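Local coordinates for hypothetical protein Atu2299 (Agrobacterium tumefaciens, PDB 2HLY), which is of unknown function but belongs to the DUF2026 family, probably related in fold to papain-like cysteine peptidases, at residues 34-39 against 88-93. Residues are numbered along the deposited sequence; the frame is centred on the assembly and turned at random. Where two conformers were deposited one is given.
Sequences ASMYFS and FHCWVE
Ser35, Met36 and Ser39 of helix 31-50 pack against Cys90 and its neighbours on strand 89-94, a buried helix-on-sheet contact near the centre of the chain. The short segments run almost parallel, 10° apart, and their axes approach to 6.8 Å, a close spacing that the small serines permit. Ser35 OG, set between its own N and carbonyl carbon (chi1 78°), accepts a hydrogen bond from Cys90 N at 3.1 Å, bent to 143° at the hydrogen, and is also bonded to Ala32 O one turn back. Its CB lies 3.5 Å from His89 ND1, approaching the imidazole obliquely, while a hydrogen bond from NE2 to Asp100 OD2 on the neighbouring strand 97-100 fixes the rotation of the ring. Cys90 points its side chain at the helix, and SG reaches Met36 CG at 3.7 Å. One turn after Ser35, Ser39 sits against the strand, its CB 3.7 Å from Cys90 CB, while Val92 CG2 closes in on Ser39 O at 3.2 Å. An early helix turn abutting a histidine that is bonded to an aspartate on the next strand resembles the site of papain-like cysteine peptidases, although here a serine, Ser35, meets the ring.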
loop_
_atom_site.group_PDB
_atom_site.type_symbol
_atom_site.label_atom_id
_atom_site.label_comp_id
_atom_site.label_asym_id
_atom_site.label_seq_id
_atom_site.Cartn_x
_atom_site.Cartn_y
_atom_site.Cartn_z
ATOM N N ALA A 34 2.650 -6.624 5.506
ATOM C CA ALA A 34 2.852 -5.195 5.211
ATOM C C ALA A 34 1.836 -4.702 4.168
ATOM O O ALA A 34 1.221 -3.638 4.345
ATOM C CB ALA A 34 4.269 -4.930 4.777
ATOM N N SER A 35 1.644 -5.468 3.091
ATOM C CA SER A 35 0.721 -5.028 2.025
ATOM C C SER A 35 -0.709 -4.945 2.552
ATOM O O SER A 35 -1.485 -4.097 2.105
ATOM C CB SER A 35 0.789 -5.948 0.793
ATOM O OG SER A 35 0.070 -7.147 1.019
ATOM N N MET A 36 -1.053 -5.828 3.495
ATOM C CA MET A 36 -2.377 -5.795 4.106
ATOM C C MET A 36 -2.612 -4.502 4.871
ATOM O O MET A 36 -3.714 -3.952 4.829
ATOM C CB MET A 36 -2.571 -7.025 5.010
ATOM C CG MET A 36 -2.590 -8.311 4.199
ATOM S SD MET A 36 -2.468 -9.776 5.255
ATOM C CE MET A 36 -4.062 -9.723 6.100
ATOM N N TYR A 37 -1.581 -4.012 5.568
ATOM C CA TYR A 37 -1.690 -2.734 6.272
ATOM C C TYR A 37 -1.705 -1.558 5.313
ATOM O O TYR A 37 -2.502 -0.636 5.475
ATOM C CB TYR A 37 -0.540 -2.554 7.263
ATOM C CG TYR A 37 -0.701 -3.346 8.537
ATOM C CD1 TYR A 37 -1.457 -2.843 9.593
ATOM C CD2 TYR A 37 -0.089 -4.585 8.695
ATOM C CE1 TYR A 37 -1.594 -3.553 10.783
ATOM C CE2 TYR A 37 -0.231 -5.308 9.876
ATOM C CZ TYR A 37 -0.985 -4.782 10.912
ATOM O OH TYR A 37 -1.135 -5.483 12.104
ATOM N N PHE A 38 -0.802 -1.550 4.337
ATOM C CA PHE A 38 -0.793 -0.453 3.377
ATOM C C PHE A 38 -2.121 -0.339 2.667
ATOM O O PHE A 38 -2.628 0.754 2.480
ATOM C CB PHE A 38 0.356 -0.598 2.361
ATOM C CG PHE A 38 1.690 -0.159 2.910
ATOM C CD1 PHE A 38 1.942 1.188 3.151
ATOM C CD2 PHE A 38 2.684 -1.087 3.189
ATOM C CE1 PHE A 38 3.167 1.606 3.678
ATOM C CE2 PHE A 38 3.919 -0.683 3.711
ATOM C CZ PHE A 38 4.154 0.667 3.957
ATOM N N SER A 39 -2.723 -1.469 2.323
ATOM C CA SER A 39 -3.956 -1.432 1.534
ATOM C C SER A 39 -5.196 -1.101 2.343
ATOM O O SER A 39 -6.052 -0.326 1.896
ATOM C CB SER A 39 -4.134 -2.737 0.783
ATOM O OG SER A 39 -3.073 -2.874 -0.139
ATOM N N PHE A 88 1.638 -13.503 -1.251
ATOM C CA PHE A 88 0.316 -12.881 -1.368
ATOM C C PHE A 88 0.478 -11.360 -1.294
ATOM O O PHE A 88 1.297 -10.853 -0.522
ATOM C CB PHE A 88 -0.579 -13.347 -0.231
ATOM C CG PHE A 88 -2.019 -12.998 -0.424
ATOM C CD1 PHE A 88 -2.817 -13.801 -1.224
ATOM C CD2 PHE A 88 -2.572 -11.882 0.193
ATOM C CE1 PHE A 88 -4.150 -13.503 -1.417
ATOM C CE2 PHE A 88 -3.924 -11.573 0.000
ATOM C CZ PHE A 88 -4.694 -12.386 -0.816
ATOM N N HIS A 89 -0.299 -10.639 -2.100
ATOM C CA HIS A 89 -0.184 -9.183 -2.135
ATOM C C HIS A 89 -1.540 -8.490 -2.199
ATOM O O HIS A 89 -2.461 -8.998 -2.835
ATOM C CB HIS A 89 0.680 -8.761 -3.322
ATOM C CG HIS A 89 1.101 -7.328 -3.277
ATOM N ND1 HIS A 89 2.037 -6.866 -2.377
ATOM C CD2 HIS A 89 0.717 -6.257 -4.011
ATOM C CE1 HIS A 89 2.218 -5.568 -2.564
ATOM N NE2 HIS A 89 1.429 -5.177 -3.552
ATOM N N CYS A 90 -1.659 -7.347 -1.514
ATOM C CA CYS A 90 -2.887 -6.548 -1.519
ATOM C C CYS A 90 -2.643 -5.199 -2.162
ATOM O O CYS A 90 -1.516 -4.680 -2.114
ATOM C CB CYS A 90 -3.369 -6.295 -0.092
ATOM S SG CYS A 90 -3.884 -7.785 0.756
ATOM N N TRP A 91 -3.708 -4.621 -2.694
ATOM C CA TRP A 91 -3.675 -3.271 -3.284
ATOM C C TRP A 91 -5.014 -2.585 -2.982
ATOM O O TRP A 91 -5.873 -3.159 -2.299
ATOM C CB TRP A 91 -3.436 -3.362 -4.789
ATOM C CG TRP A 91 -4.479 -4.141 -5.508
ATOM C CD1 TRP A 91 -5.618 -3.664 -6.087
ATOM C CD2 TRP A 91 -4.479 -5.560 -5.731
ATOM N NE1 TRP A 91 -6.328 -4.690 -6.657
ATOM C CE2 TRP A 91 -5.654 -5.868 -6.448
ATOM C CE3 TRP A 91 -3.593 -6.592 -5.403
ATOM C CZ2 TRP A 91 -5.972 -7.173 -6.843
ATOM C CZ3 TRP A 91 -3.911 -7.895 -5.783
ATOM C CH2 TRP A 91 -5.084 -8.170 -6.510
ATOM N N VAL A 92 -5.198 -1.362 -3.486
ATOM C CA VAL A 92 -6.457 -0.647 -3.288
ATOM C C VAL A 92 -7.065 -0.341 -4.646
ATOM O O VAL A 92 -6.340 -0.016 -5.593
ATOM C CB VAL A 92 -6.225 0.676 -2.525
ATOM C CG1 VAL A 92 -7.535 1.437 -2.363
ATOM C CG2 VAL A 92 -5.660 0.367 -1.158
ATOM N N GLU A 93 -8.392 -0.481 -4.737
ATOM C CA GLU A 93 -9.144 -0.046 -5.905
ATOM C C GLU A 93 -10.082 1.051 -5.431
ATOM O O GLU A 93 -10.890 0.835 -4.530
ATOM C CB GLU A 93 -9.899 -1.224 -6.503
ATOM C CG GLU A 93 -8.917 -2.282 -6.998
ATOM C CD GLU A 93 -9.553 -3.382 -7.811
ATOM O OE1 GLU A 93 -10.789 -3.333 -8.037
ATOM O OE2 GLU A 93 -8.795 -4.296 -8.206
#